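Local coordinates for protein TbpB (Actinobacillus pleuropneumoniae, PDB 3HOL) that probably binds host transferrin at the bacterial surface, as the lipoprotein component of the receptor through which the bacterium acquires iron, at residues Ala278-Leu283 against Asn355-Leu360; Phe286-Leu291 against Gly485-His490; Asp303-Lys308 against His318-Asn323; Val328-Cys333 against Gln343-Ala348; Gly380-Gln385 against Val497-Gly502. All blocks are in the same frame, centred on the assembly; numbering follows the deposited sequence.

All five contacts lie in the C-lobe. Along the chain, interaction 1 (278-283 with 355-360) opens first and closes a large loop within the handle domain, a loop that contains both interaction 3 (303-308 with 318-323) and interaction 4 (328-333 with 343-348), one after the other. Interaction 2 starts inside that loop at 286-291 but ends far beyond it at 485-490, so it crosses interaction 1, also encloses interactions 3 and 4, and joins the handle sheet to the C-lobe barrel. Interaction 5 (380-385 with 497-502) follows interaction 1 and pairs two barrel strands; it crosses interaction 2, whose segment 485-490 lies on the strand next to that of 497-502. Leu358 of interaction 1 packs on the barrel backbone of interaction 5.

Interaction 1 (Ala278-Leu283 against Asn355-Leu360); sequences ASKIDL and NNSLFL
Ile281 and Leu358 form a hydrogen-bonded pair in this antiparallel strand pairing of the handle-domain sheet: Leu358 N donates a hydrogen bond to Ile281 O at 2.8 Å, and Ile281 N donates to Leu358 O. Ser279 and Leu360 repeat the reciprocal pair two residues on, and Leu283 N closes the series on Asn356 O (3.0 Å). At the Ser279-Leu360 end a water accepts from Ser279 OG, which also bonds Gln487, and donates to Leu360 O. On the face carrying Lys280 and Ser357, CG and CD of Lys280 pass alongside Ser357 OG, itself bonded to Leu344 O of the neighbouring strand. The face with Ile281 and Leu358 is turned to the barrel, where Leu358 meets Asp383 and Leu283 meets Gln385. There Leu283, leaving the strand, turns its CG beside its backbone N (chi1 -64°) and reaches across Leu358 at about a right angle. Both methyls touch it: Leu283 CD1 lies 3.7 Å from Leu358 CG, and Leu283 CD2 3.8 Å from Leu358 CD1.

Interaction 2 (Phe286-Leu291 against Gly485-His490); sequences FSISEL and GGQFHH
The junction between handle domain and C-lobe barrel is crossed here, where Ile288 on handle strand 287-290 faces Gln487 and His489 on barrel strand 483-492. Ile288 lays its CB and CG2 against the CE1 and NE2 side of the His489 imidazole, CB of Ile288 being 3.7 Å from CE1 of His489. With CG1 anti to the Ile288 backbone N (chi1 -164°), that branch runs along the barrel strand, and its CD1 methyl touches the imidazole as well before reaching Gln487. There the modelled approach of CD1 to Gln487 NE2 is implausibly close and doubtful in detail. Gln487 NE2 is hydrogen-bonded to Ser279 OG, on the strand paired with 287-290, so the amide is tied to the handle. At the other end Phe286 O approaches His489 CD2 at 3.4 Å, and Phe286 CB lies 4.0 Å from His490 O. Phe286 and Ser287 both face Asp282 in a G1 beta bulge, and the phenylalanine side chain also rests on Gln385 and Ser496 of the barrel. Between these two segments the contact is van der Waals in kind, an aliphatic side chain against polar flat groups; Gln487 NE2 and Ser279 OG supply a directional bond beside it.

Interaction 3 (Asp303-Lys308 against His318-Asn323); sequences DGKKIK and HTIEIN
Strands 305-308 and 318-322 run antiparallel, their N-to-C directions 172° apart, but their axes come no closer than 8.9 Å, too far for backbone pairing. Lys305 and Ile307 meet Ile320 and Ile322 through their side chains, packing the hairpin of strands 299-302 and 305-308 on one face of strand 315-322 of the handle sheet. The lysine is extended from CB to CE before bending at chi4: Lys305 CB sits 3.8 Å from Ile322 CG2, and Lys305 CE reaches Ile320 CG2 at 3.6 Å, also passing near Glu321 O. The Ile307 and Ile320 side chains lie antiparallel, CD1 of Ile307 against CG1 of Ile320. A chi1 of -51° sets Ile307 CG1 beside the backbone N, and CG2 touches His318 CB. The His318 ring lies near Lys308 O, but its NE2 makes a weak hydrogen bond to Ala310 O instead. Ile302 extends the apolar cluster by touching both Ile307 and Ile322. At the turn end, Asp303 OD2 and Asn323 ND2 are 3.5 Å apart, but the angle does not suit a hydrogen bond. Cohesion therefore rests on isoleucine branches and the aliphatic part of Lys305, with Asp303 and Asn323 at one end and the His318 ring at the other.

Interaction 4 (Val328-Cys333 against Gln343-Ala348); sequences VAVACC and QLWQQA
Val328 N donates to Trp345 O at 2.9 Å, and Trp345 N answers to Val328 O. Val330 and Gln343 make a second reciprocal pair, Val330 N to Gln343 O also being 2.9 Å, so four backbone bonds join strands 325-332 and 339-346 of this handle-domain hairpin. On the face shared by the two valines, the Trp345 indole leans across to the partner strand: CG lies between the backbone N and carbonyl carbon (chi1 67°). Val328 CB sits over one face of the five-membered ring in a CH-pi contact, 3.9 Å from its centroid, and Val328 CG1 reaches CZ2. Val330 CG2 meets the far end of the indole at Trp345 CH2, 3.6 Å away. On the other face Leu344 CD1 touches Ala329 CB. The vicinal Cys332-Cys333 disulfide, with a cis peptide between the two, lies beyond the paired residues and packs on Thr381 of the barrel. Dispersion and CH-pi attraction thus add to the backbone bonds, the indole meeting Val328 with one face of its pyrrole ring and Val330 at CH2.

Interaction 5 (Gly380-Gln385 against Val497-Gly502); sequences GTWDAQ and VGAVFG
Trp382 and Phe501 both place CG between backbone N and carbonyl carbon (chi1 60° and 62°), which sets the directions of their rings; as a non-hydrogen-bonded pair they bring Trp382 CB and Phe501 CB to 3.7 Å. The indole swings along its partner strand until Trp382 CE3 meets the methyl of Ala499, CB, which lies at the ring edge near its plane, 4.1 Å away. Ala384 CB closes the row against Ala499 CB at 3.9 Å, and Trp382 CB also lies close to Val500 O. These strands, 375-387 and 495-508, are antiparallel neighbours in the C-lobe beta barrel. Thr381 with Gly502, Asp383 with Val500 and Gln385 with Gly498 form reciprocal hydrogen-bonded pairs; the shortest bond runs from Val500 N to Asp383 O at 2.8 Å. On the opposite face Val500 CG2 rests on Asp383 CB, 4.0 Å away, and Leu358 of the handle touches both residues. Asp383 OD1 accepts from Ala396 N and, weakly, from Gln343 NE2 of the handle, which gives this buried carboxylate two donors. Trp382 NE1 is likewise satisfied, by Phe422 O. Six backbone bonds hold the register; Trp382, Ala384, Ala499 and Phe501 line one face, while Asp383 and Val500 on the other meet the handle.

Interaction 1 (Ala278-Leu283 against Asn355-Leu360)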
# COMPACT_ATOMS: atom_id res chain seq x y z
N ALA A 278 -4.72 -8.14 0.56
CA ALA A 278 -5.74 -7.13 0.27
C ALA A 278 -6.28 -7.44 -1.12
O ALA A 278 -5.61 -7.19 -2.13
CB ALA A 278 -5.15 -5.67 0.32
N SER A 279 -7.46 -8.04 -1.16
CA SER A 279 -8.06 -8.41 -2.43
C SER A 279 -9.55 -8.28 -2.37
O SER A 279 -10.13 -8.12 -1.29
CB SER A 279 -7.64 -9.82 -2.90
OG SER A 279 -7.91 -10.76 -1.90
N LYS A 280 -10.15 -8.32 -3.55
CA LYS A 280 -11.56 -8.08 -3.74
C LYS A 280 -12.08 -9.16 -4.68
O LYS A 280 -11.48 -9.42 -5.73
CB LYS A 280 -11.74 -6.68 -4.32
CG LYS A 280 -13.15 -6.34 -4.84
CD LYS A 280 -13.28 -4.84 -5.13
CE LYS A 280 -12.46 -4.42 -6.34
NZ LYS A 280 -13.20 -4.80 -7.59
N ILE A 281 -13.18 -9.80 -4.29
CA ILE A 281 -13.88 -10.77 -5.13
C ILE A 281 -15.12 -10.09 -5.70
O ILE A 281 -15.97 -9.62 -4.96
CB ILE A 281 -14.33 -12.02 -4.36
CG1 ILE A 281 -13.13 -12.75 -3.75
CG2 ILE A 281 -15.18 -12.97 -5.30
CD1 ILE A 281 -13.48 -13.81 -2.70
N ASP A 282 -15.20 -10.02 -7.02
CA ASP A 282 -16.36 -9.43 -7.70
C ASP A 282 -17.50 -10.48 -7.74
O ASP A 282 -17.32 -11.56 -8.28
CB ASP A 282 -15.92 -9.00 -9.11
CG ASP A 282 -17.05 -8.45 -9.92
OD1 ASP A 282 -17.03 -7.24 -10.21
OD2 ASP A 282 -17.95 -9.23 -10.28
N LEU A 283 -18.66 -10.16 -7.16
CA LEU A 283 -19.73 -11.16 -7.04
C LEU A 283 -20.61 -11.34 -8.29
O LEU A 283 -21.49 -12.21 -8.30
CB LEU A 283 -20.59 -10.92 -5.80
CG LEU A 283 -19.79 -11.10 -4.51
CD1 LEU A 283 -20.55 -10.55 -3.32
CD2 LEU A 283 -19.36 -12.55 -4.28
N ASN A 355 -23.24 -3.94 -8.48
CA ASN A 355 -21.83 -4.36 -8.53
C ASN A 355 -21.28 -4.76 -7.15
O ASN A 355 -20.28 -4.22 -6.66
CB ASN A 355 -20.95 -3.30 -9.21
CG ASN A 355 -21.51 -2.88 -10.55
OD1 ASN A 355 -21.81 -3.73 -11.41
ND2 ASN A 355 -21.68 -1.58 -10.74
N ASN A 356 -21.97 -5.69 -6.53
CA ASN A 356 -21.63 -6.16 -5.22
C ASN A 356 -20.34 -6.98 -5.29
O ASN A 356 -20.09 -7.68 -6.27
CB ASN A 356 -22.81 -6.98 -4.65
CG ASN A 356 -22.65 -7.29 -3.18
OD1 ASN A 356 -22.05 -6.53 -2.42
ND2 ASN A 356 -23.19 -8.44 -2.77
N SER A 357 -19.51 -6.86 -4.25
CA SER A 357 -18.23 -7.57 -4.16
C SER A 357 -17.88 -7.85 -2.68
O SER A 357 -18.53 -7.32 -1.77
CB SER A 357 -17.10 -6.76 -4.85
OG SER A 357 -16.88 -5.55 -4.16
N LEU A 358 -16.85 -8.67 -2.45
CA LEU A 358 -16.33 -8.91 -1.11
C LEU A 358 -14.87 -8.44 -1.03
O LEU A 358 -14.21 -8.37 -2.05
CB LEU A 358 -16.40 -10.40 -0.77
CG LEU A 358 -17.80 -11.02 -0.91
CD1 LEU A 358 -17.64 -12.55 -0.86
CD2 LEU A 358 -18.68 -10.55 0.21
N PHE A 359 -14.39 -8.11 0.17
CA PHE A 359 -12.98 -7.76 0.32
C PHE A 359 -12.43 -8.40 1.59
O PHE A 359 -13.18 -8.66 2.57
CB PHE A 359 -12.77 -6.23 0.34
CG PHE A 359 -13.33 -5.55 1.57
CD1 PHE A 359 -12.57 -5.45 2.74
CD2 PHE A 359 -14.63 -5.03 1.57
CE1 PHE A 359 -13.10 -4.83 3.89
CE2 PHE A 359 -15.18 -4.41 2.72
CZ PHE A 359 -14.43 -4.31 3.87
N LEU A 360 -11.12 -8.66 1.57
CA LEU A 360 -10.39 -9.07 2.77
C LEU A 360 -9.04 -8.38 2.79
O LEU A 360 -8.33 -8.39 1.78
CB LEU A 360 -10.20 -10.60 2.82
CG LEU A 360 -9.56 -11.00 4.16
CD1 LEU A 360 -10.31 -12.14 4.82
CD2 LEU A 360 -8.03 -11.33 4.03
O HOH W 1 -7.24 -10.82 0.51

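Interaction 2 (Phe286-Leu291 against Gly485-His490)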
# COMPACT_ATOMS: atom_id res chain seq x y z
N PHE A 286 -17.46 -13.50 -10.08
CA PHE A 286 -16.73 -14.44 -9.19
C PHE A 286 -15.25 -14.48 -9.57
O PHE A 286 -14.64 -15.54 -9.68
CB PHE A 286 -17.40 -15.84 -9.13
CG PHE A 286 -18.82 -15.80 -8.61
CD1 PHE A 286 -19.08 -16.00 -7.26
CD2 PHE A 286 -19.88 -15.47 -9.47
CE1 PHE A 286 -20.41 -15.91 -6.75
CE2 PHE A 286 -21.21 -15.38 -8.99
CZ PHE A 286 -21.47 -15.60 -7.62
N SER A 287 -14.69 -13.29 -9.78
CA SER A 287 -13.28 -13.11 -10.12
C SER A 287 -12.60 -12.31 -9.01
O SER A 287 -13.28 -11.56 -8.32
CB SER A 287 -13.16 -12.39 -11.45
OG SER A 287 -13.80 -11.12 -11.36
N ILE A 288 -11.28 -12.47 -8.86
CA ILE A 288 -10.52 -11.82 -7.76
C ILE A 288 -9.60 -10.74 -8.32
O ILE A 288 -9.09 -10.91 -9.42
CB ILE A 288 -9.75 -12.87 -6.91
CG1 ILE A 288 -9.30 -12.29 -5.56
CG2 ILE A 288 -8.56 -13.46 -7.66
CD1 ILE A 288 -9.32 -13.31 -4.43
N SER A 289 -9.43 -9.60 -7.62
CA SER A 289 -8.42 -8.61 -8.00
C SER A 289 -7.72 -8.04 -6.75
O SER A 289 -8.28 -8.08 -5.65
CB SER A 289 -9.02 -7.50 -8.86
OG SER A 289 -9.90 -6.69 -8.12
N GLU A 290 -6.50 -7.55 -6.94
CA GLU A 290 -5.69 -7.00 -5.87
C GLU A 290 -6.16 -5.60 -5.51
O GLU A 290 -6.52 -4.83 -6.40
CB GLU A 290 -4.22 -6.95 -6.31
CG GLU A 290 -3.59 -8.30 -6.45
CD GLU A 290 -3.56 -9.10 -5.14
OE1 GLU A 290 -3.45 -8.53 -4.00
OE2 GLU A 290 -3.60 -10.33 -5.27
N LEU A 291 -6.14 -5.28 -4.23
CA LEU A 291 -6.35 -3.91 -3.75
C LEU A 291 -5.02 -3.29 -3.40
O LEU A 291 -4.14 -3.97 -2.86
CB LEU A 291 -7.21 -3.91 -2.48
CG LEU A 291 -8.68 -4.26 -2.69
CD1 LEU A 291 -9.39 -4.49 -1.32
CD2 LEU A 291 -9.44 -3.21 -3.57
N GLY A 485 -7.74 -15.34 8.77
CA GLY A 485 -8.75 -15.03 7.77
C GLY A 485 -8.37 -15.64 6.43
O GLY A 485 -7.23 -16.06 6.23
N GLY A 486 -9.31 -15.66 5.49
CA GLY A 486 -8.99 -16.16 4.16
C GLY A 486 -10.18 -16.08 3.24
O GLY A 486 -11.21 -15.49 3.58
N GLN A 487 -10.05 -16.68 2.07
CA GLN A 487 -11.04 -16.49 1.03
C GLN A 487 -11.01 -17.64 0.06
O GLN A 487 -10.01 -18.32 -0.10
CB GLN A 487 -10.79 -15.19 0.27
CG GLN A 487 -9.47 -15.17 -0.43
CD GLN A 487 -8.77 -13.84 -0.33
OE1 GLN A 487 -8.24 -13.44 0.74
NE2 GLN A 487 -8.74 -13.13 -1.46
N PHE A 488 -12.14 -17.86 -0.58
CA PHE A 488 -12.19 -18.83 -1.65
C PHE A 488 -13.25 -18.37 -2.62
O PHE A 488 -14.18 -17.65 -2.24
CB PHE A 488 -12.45 -20.25 -1.13
CG PHE A 488 -13.68 -20.41 -0.20
CD1 PHE A 488 -14.93 -20.78 -0.71
CD2 PHE A 488 -13.54 -20.30 1.20
CE1 PHE A 488 -16.05 -21.00 0.15
CE2 PHE A 488 -14.65 -20.50 2.08
CZ PHE A 488 -15.90 -20.84 1.55
N HIS A 489 -13.08 -18.74 -3.88
CA HIS A 489 -14.10 -18.47 -4.88
C HIS A 489 -14.04 -19.51 -6.00
O HIS A 489 -13.03 -20.20 -6.21
CB HIS A 489 -13.96 -17.06 -5.43
CG HIS A 489 -12.66 -16.81 -6.12
ND1 HIS A 489 -11.49 -16.58 -5.42
CD2 HIS A 489 -12.34 -16.77 -7.43
CE1 HIS A 489 -10.50 -16.41 -6.28
NE2 HIS A 489 -10.99 -16.52 -7.51
N HIS A 490 -15.15 -19.67 -6.68
CA HIS A 490 -15.25 -20.68 -7.72
C HIS A 490 -16.44 -20.34 -8.59
O HIS A 490 -17.41 -19.71 -8.13
CB HIS A 490 -15.39 -22.07 -7.11
CG HIS A 490 -15.40 -23.16 -8.13
ND1 HIS A 490 -14.25 -23.59 -8.76
CD2 HIS A 490 -16.42 -23.87 -8.67
CE1 HIS A 490 -14.56 -24.53 -9.63
NE2 HIS A 490 -15.86 -24.72 -9.59

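Interaction 3 (Asp303-Lys308 against His318-Asn323)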
# COMPACT_ATOMS: atom_id res chain seq x y z
N ASP A 303 -10.86 2.84 -5.75
CA ASP A 303 -10.66 3.72 -6.90
C ASP A 303 -9.85 4.95 -6.50
O ASP A 303 -10.24 6.09 -6.79
CB ASP A 303 -12.02 4.10 -7.53
CG ASP A 303 -11.88 4.96 -8.76
OD1 ASP A 303 -10.89 4.79 -9.51
OD2 ASP A 303 -12.76 5.83 -8.97
N GLY A 304 -8.75 4.70 -5.79
CA GLY A 304 -7.80 5.74 -5.41
C GLY A 304 -8.05 6.41 -4.08
O GLY A 304 -7.13 7.01 -3.51
N LYS A 305 -9.28 6.32 -3.56
CA LYS A 305 -9.65 7.04 -2.32
C LYS A 305 -9.59 6.14 -1.06
O LYS A 305 -10.09 5.01 -1.06
CB LYS A 305 -11.04 7.68 -2.47
CG LYS A 305 -11.54 8.53 -1.26
CD LYS A 305 -12.67 9.50 -1.69
CE LYS A 305 -13.32 10.26 -0.52
NZ LYS A 305 -12.44 11.29 0.12
N LYS A 306 -8.99 6.67 0.01
CA LYS A 306 -8.82 5.96 1.26
C LYS A 306 -10.11 5.97 2.10
O LYS A 306 -10.66 7.04 2.37
CB LYS A 306 -7.68 6.59 2.08
CG LYS A 306 -6.26 6.20 1.61
CD LYS A 306 -5.15 6.94 2.36
CE LYS A 306 -3.76 6.46 1.88
NZ LYS A 306 -2.63 7.05 2.68
N ILE A 307 -10.56 4.79 2.51
CA ILE A 307 -11.66 4.67 3.47
C ILE A 307 -11.09 4.13 4.79
O ILE A 307 -10.44 3.09 4.80
CB ILE A 307 -12.78 3.73 2.94
CG1 ILE A 307 -13.21 4.15 1.53
CG2 ILE A 307 -13.96 3.69 3.89
CD1 ILE A 307 -14.28 3.26 0.89
N LYS A 308 -11.28 4.88 5.88
CA LYS A 308 -10.81 4.42 7.19
C LYS A 308 -11.90 3.54 7.81
O LYS A 308 -13.03 3.98 8.05
CB LYS A 308 -10.43 5.58 8.13
CG LYS A 308 -9.39 6.57 7.59
CD LYS A 308 -7.94 6.24 8.08
CE LYS A 308 -6.84 7.16 7.46
NZ LYS A 308 -6.22 6.70 6.15
N HIS A 318 -19.98 2.17 5.57
CA HIS A 318 -19.33 3.42 5.15
C HIS A 318 -19.84 3.76 3.78
O HIS A 318 -19.86 2.92 2.87
CB HIS A 318 -17.81 3.28 5.15
CG HIS A 318 -17.22 2.92 6.48
ND1 HIS A 318 -17.11 1.61 6.92
CD2 HIS A 318 -16.70 3.68 7.46
CE1 HIS A 318 -16.55 1.59 8.11
NE2 HIS A 318 -16.28 2.83 8.46
N THR A 319 -20.32 5.00 3.63
CA THR A 319 -20.91 5.45 2.38
C THR A 319 -20.08 6.62 1.94
O THR A 319 -20.05 7.64 2.62
CB THR A 319 -22.37 5.88 2.61
OG1 THR A 319 -23.03 4.86 3.35
CG2 THR A 319 -23.09 6.09 1.29
N ILE A 320 -19.37 6.45 0.83
CA ILE A 320 -18.36 7.42 0.40
C ILE A 320 -18.52 7.69 -1.10
O ILE A 320 -18.74 6.76 -1.86
CB ILE A 320 -16.91 6.91 0.70
CG1 ILE A 320 -16.78 6.29 2.11
CG2 ILE A 320 -15.90 8.02 0.49
CD1 ILE A 320 -16.96 7.24 3.31
N GLU A 321 -18.41 8.97 -1.49
CA GLU A 321 -18.45 9.38 -2.89
C GLU A 321 -17.06 9.38 -3.46
O GLU A 321 -16.15 10.00 -2.90
CB GLU A 321 -19.05 10.79 -3.07
CG GLU A 321 -20.48 10.80 -3.59
CD GLU A 321 -21.48 10.45 -2.51
OE1 GLU A 321 -22.68 10.27 -2.83
OE2 GLU A 321 -21.08 10.34 -1.33
N ILE A 322 -16.89 8.65 -4.55
CA ILE A 322 -15.59 8.51 -5.21
C ILE A 322 -15.78 8.64 -6.70
O ILE A 322 -16.38 7.76 -7.33
CB ILE A 322 -14.88 7.15 -4.88
CG1 ILE A 322 -14.99 6.80 -3.39
CG2 ILE A 322 -13.43 7.19 -5.35
CD1 ILE A 322 -14.39 5.43 -2.99
N ASN A 323 -15.28 9.74 -7.26
CA ASN A 323 -15.34 9.99 -8.71
C ASN A 323 -16.80 9.89 -9.24
O ASN A 323 -17.06 9.27 -10.28
CB ASN A 323 -14.39 9.06 -9.49
CG ASN A 323 -12.89 9.34 -9.21
OD1 ASN A 323 -12.14 9.72 -10.11
ND2 ASN A 323 -12.46 9.14 -7.97

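Interaction 4 (Val328-Cys333 against Gln343-Ala348)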
# COMPACT_ATOMS: atom_id res chain seq x y z
N VAL A 328 -20.37 1.89 -1.01
CA VAL A 328 -20.79 1.45 0.30
C VAL A 328 -19.96 0.23 0.73
O VAL A 328 -19.91 -0.78 0.03
CB VAL A 328 -22.33 1.10 0.32
CG1 VAL A 328 -22.84 0.93 1.76
CG2 VAL A 328 -23.14 2.20 -0.38
N ALA A 329 -19.33 0.34 1.89
CA ALA A 329 -18.57 -0.78 2.43
C ALA A 329 -19.14 -1.13 3.79
O ALA A 329 -19.42 -0.25 4.58
CB ALA A 329 -17.06 -0.44 2.54
N VAL A 330 -19.31 -2.43 4.05
CA VAL A 330 -19.71 -2.90 5.37
C VAL A 330 -18.59 -3.79 5.89
O VAL A 330 -18.36 -4.89 5.37
CB VAL A 330 -21.05 -3.69 5.33
CG1 VAL A 330 -21.38 -4.22 6.71
CG2 VAL A 330 -22.19 -2.83 4.80
N ALA A 331 -17.91 -3.35 6.92
CA ALA A 331 -16.66 -3.95 7.32
C ALA A 331 -16.82 -4.63 8.66
O ALA A 331 -17.48 -4.07 9.55
CB ALA A 331 -15.58 -2.87 7.41
N CYS A 332 -16.18 -5.79 8.80
CA CYS A 332 -16.16 -6.59 10.02
C CYS A 332 -14.70 -6.73 10.41
O CYS A 332 -13.85 -6.79 9.51
CB CYS A 332 -16.74 -7.99 9.71
SG CYS A 332 -17.36 -8.93 11.16
N CYS A 333 -14.36 -6.84 11.69
CA CYS A 333 -15.26 -6.90 12.84
C CYS A 333 -14.67 -6.08 14.01
O CYS A 333 -13.44 -5.90 14.10
CB CYS A 333 -15.38 -8.35 13.32
SG CYS A 333 -15.69 -9.61 12.04
N GLN A 343 -18.28 -6.51 2.77
CA GLN A 343 -18.97 -6.35 1.51
C GLN A 343 -18.78 -4.95 0.96
O GLN A 343 -18.68 -3.97 1.71
CB GLN A 343 -20.47 -6.68 1.69
CG GLN A 343 -20.66 -8.15 2.07
CD GLN A 343 -22.10 -8.59 2.22
OE1 GLN A 343 -23.03 -7.86 1.83
NE2 GLN A 343 -22.30 -9.79 2.82
N LEU A 344 -18.76 -4.87 -0.36
CA LEU A 344 -18.58 -3.59 -1.04
C LEU A 344 -19.44 -3.58 -2.30
O LEU A 344 -19.33 -4.47 -3.14
CB LEU A 344 -17.11 -3.41 -1.39
CG LEU A 344 -16.68 -2.19 -2.16
CD1 LEU A 344 -16.69 -0.94 -1.27
CD2 LEU A 344 -15.31 -2.50 -2.73
N TRP A 345 -20.27 -2.54 -2.42
CA TRP A 345 -21.15 -2.39 -3.54
C TRP A 345 -21.28 -0.91 -3.91
O TRP A 345 -20.78 -0.02 -3.20
CB TRP A 345 -22.50 -3.06 -3.26
CG TRP A 345 -23.35 -2.43 -2.18
CD1 TRP A 345 -24.18 -1.35 -2.32
CD2 TRP A 345 -23.49 -2.87 -0.81
NE1 TRP A 345 -24.81 -1.08 -1.11
CE2 TRP A 345 -24.40 -1.99 -0.18
CE3 TRP A 345 -22.90 -3.90 -0.06
CZ2 TRP A 345 -24.76 -2.13 1.17
CZ3 TRP A 345 -23.27 -4.03 1.29
CH2 TRP A 345 -24.19 -3.14 1.88
N GLN A 346 -21.94 -0.66 -5.04
CA GLN A 346 -22.26 0.69 -5.47
C GLN A 346 -23.76 0.90 -5.30
O GLN A 346 -24.57 0.09 -5.75
CB GLN A 346 -21.85 0.90 -6.92
CG GLN A 346 -22.11 2.32 -7.46
CD GLN A 346 -21.56 2.53 -8.87
OE1 GLN A 346 -20.90 1.65 -9.42
NE2 GLN A 346 -21.82 3.69 -9.45
N GLN A 347 -24.13 1.99 -4.65
CA GLN A 347 -25.54 2.25 -4.43
C GLN A 347 -25.78 3.73 -4.36
O GLN A 347 -25.59 4.34 -3.31
CB GLN A 347 -26.05 1.57 -3.15
CG GLN A 347 -27.56 1.70 -2.89
CD GLN A 347 -28.07 0.76 -1.77
OE1 GLN A 347 -29.17 0.25 -1.84
NE2 GLN A 347 -27.24 0.54 -0.75
N ALA A 348 -26.18 4.29 -5.50
CA ALA A 348 -26.75 5.65 -5.56
C ALA A 348 -27.91 5.83 -4.56
O ALA A 348 -28.42 4.87 -3.97
CB ALA A 348 -27.23 5.93 -6.97

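Interaction 5 (Gly380-Gln385 against Val497-Gly502)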
# COMPACT_ATOMS: atom_id res chain seq x y z
N GLY A 380 -15.30 -16.99 14.45
CA GLY A 380 -15.61 -15.70 13.85
C GLY A 380 -16.85 -15.82 12.99
O GLY A 380 -17.78 -16.56 13.33
N THR A 381 -16.85 -15.10 11.87
CA THR A 381 -18.00 -15.05 11.00
C THR A 381 -17.53 -14.92 9.53
O THR A 381 -16.34 -15.02 9.26
CB THR A 381 -18.99 -13.96 11.46
OG1 THR A 381 -20.17 -14.01 10.66
CG2 THR A 381 -18.40 -12.54 11.39
N TRP A 382 -18.46 -14.70 8.60
CA TRP A 382 -18.08 -14.62 7.20
C TRP A 382 -19.12 -13.84 6.42
O TRP A 382 -20.20 -13.54 6.93
CB TRP A 382 -17.82 -16.03 6.64
CG TRP A 382 -18.98 -17.02 6.68
CD1 TRP A 382 -19.82 -17.29 7.73
CD2 TRP A 382 -19.39 -17.90 5.61
NE1 TRP A 382 -20.73 -18.29 7.39
CE2 TRP A 382 -20.50 -18.66 6.09
CE3 TRP A 382 -18.92 -18.11 4.30
CZ2 TRP A 382 -21.14 -19.61 5.29
CZ3 TRP A 382 -19.55 -19.05 3.51
CH2 TRP A 382 -20.66 -19.80 4.00
N ASP A 383 -18.74 -13.43 5.21
CA ASP A 383 -19.60 -12.83 4.19
C ASP A 383 -19.38 -13.65 2.92
O ASP A 383 -18.24 -14.04 2.59
CB ASP A 383 -19.23 -11.36 3.91
CG ASP A 383 -19.63 -10.42 5.02
OD1 ASP A 383 -20.84 -10.19 5.21
OD2 ASP A 383 -18.73 -9.89 5.72
N ALA A 384 -20.47 -13.93 2.21
CA ALA A 384 -20.43 -14.84 1.09
C ALA A 384 -21.66 -14.70 0.22
O ALA A 384 -22.72 -14.25 0.67
CB ALA A 384 -20.29 -16.30 1.57
N GLN A 385 -21.50 -15.12 -1.02
CA GLN A 385 -22.63 -15.35 -1.89
C GLN A 385 -22.42 -16.66 -2.62
O GLN A 385 -21.32 -16.97 -3.09
CB GLN A 385 -22.78 -14.19 -2.86
CG GLN A 385 -24.04 -14.26 -3.65
CD GLN A 385 -24.05 -13.21 -4.72
OE1 GLN A 385 -24.03 -12.02 -4.43
NE2 GLN A 385 -24.06 -13.64 -5.98
N VAL A 497 -19.40 -19.56 -6.06
CA VAL A 497 -19.28 -19.00 -4.70
C VAL A 497 -18.16 -17.97 -4.59
O VAL A 497 -17.14 -18.07 -5.27
CB VAL A 497 -19.05 -20.12 -3.65
CG1 VAL A 497 -17.91 -21.06 -4.05
CG2 VAL A 497 -18.84 -19.53 -2.20
N GLY A 498 -18.39 -16.98 -3.74
CA GLY A 498 -17.34 -16.05 -3.28
C GLY A 498 -17.52 -15.91 -1.77
O GLY A 498 -18.63 -15.72 -1.29
N ALA A 499 -16.43 -16.01 -1.01
CA ALA A 499 -16.56 -16.07 0.42
C ALA A 499 -15.32 -15.44 1.04
O ALA A 499 -14.21 -15.70 0.58
CB ALA A 499 -16.67 -17.55 0.88
N VAL A 500 -15.52 -14.59 2.05
CA VAL A 500 -14.40 -14.10 2.87
C VAL A 500 -14.69 -14.37 4.34
O VAL A 500 -15.84 -14.23 4.76
CB VAL A 500 -14.11 -12.59 2.65
CG1 VAL A 500 -13.56 -12.36 1.26
CG2 VAL A 500 -15.39 -11.74 2.86
N PHE A 501 -13.68 -14.75 5.11
CA PHE A 501 -13.92 -15.08 6.51
C PHE A 501 -12.81 -14.57 7.45
O PHE A 501 -11.68 -14.34 7.03
CB PHE A 501 -14.13 -16.61 6.69
CG PHE A 501 -12.94 -17.45 6.28
CD1 PHE A 501 -11.91 -17.71 7.19
CD2 PHE A 501 -12.86 -17.98 5.00
CE1 PHE A 501 -10.81 -18.49 6.82
CE2 PHE A 501 -11.78 -18.79 4.63
CZ PHE A 501 -10.75 -19.03 5.53
N GLY A 502 -13.14 -14.46 8.74
CA GLY A 502 -12.18 -14.07 9.74
C GLY A 502 -12.57 -14.68 11.08
O GLY A 502 -13.74 -14.95 11.28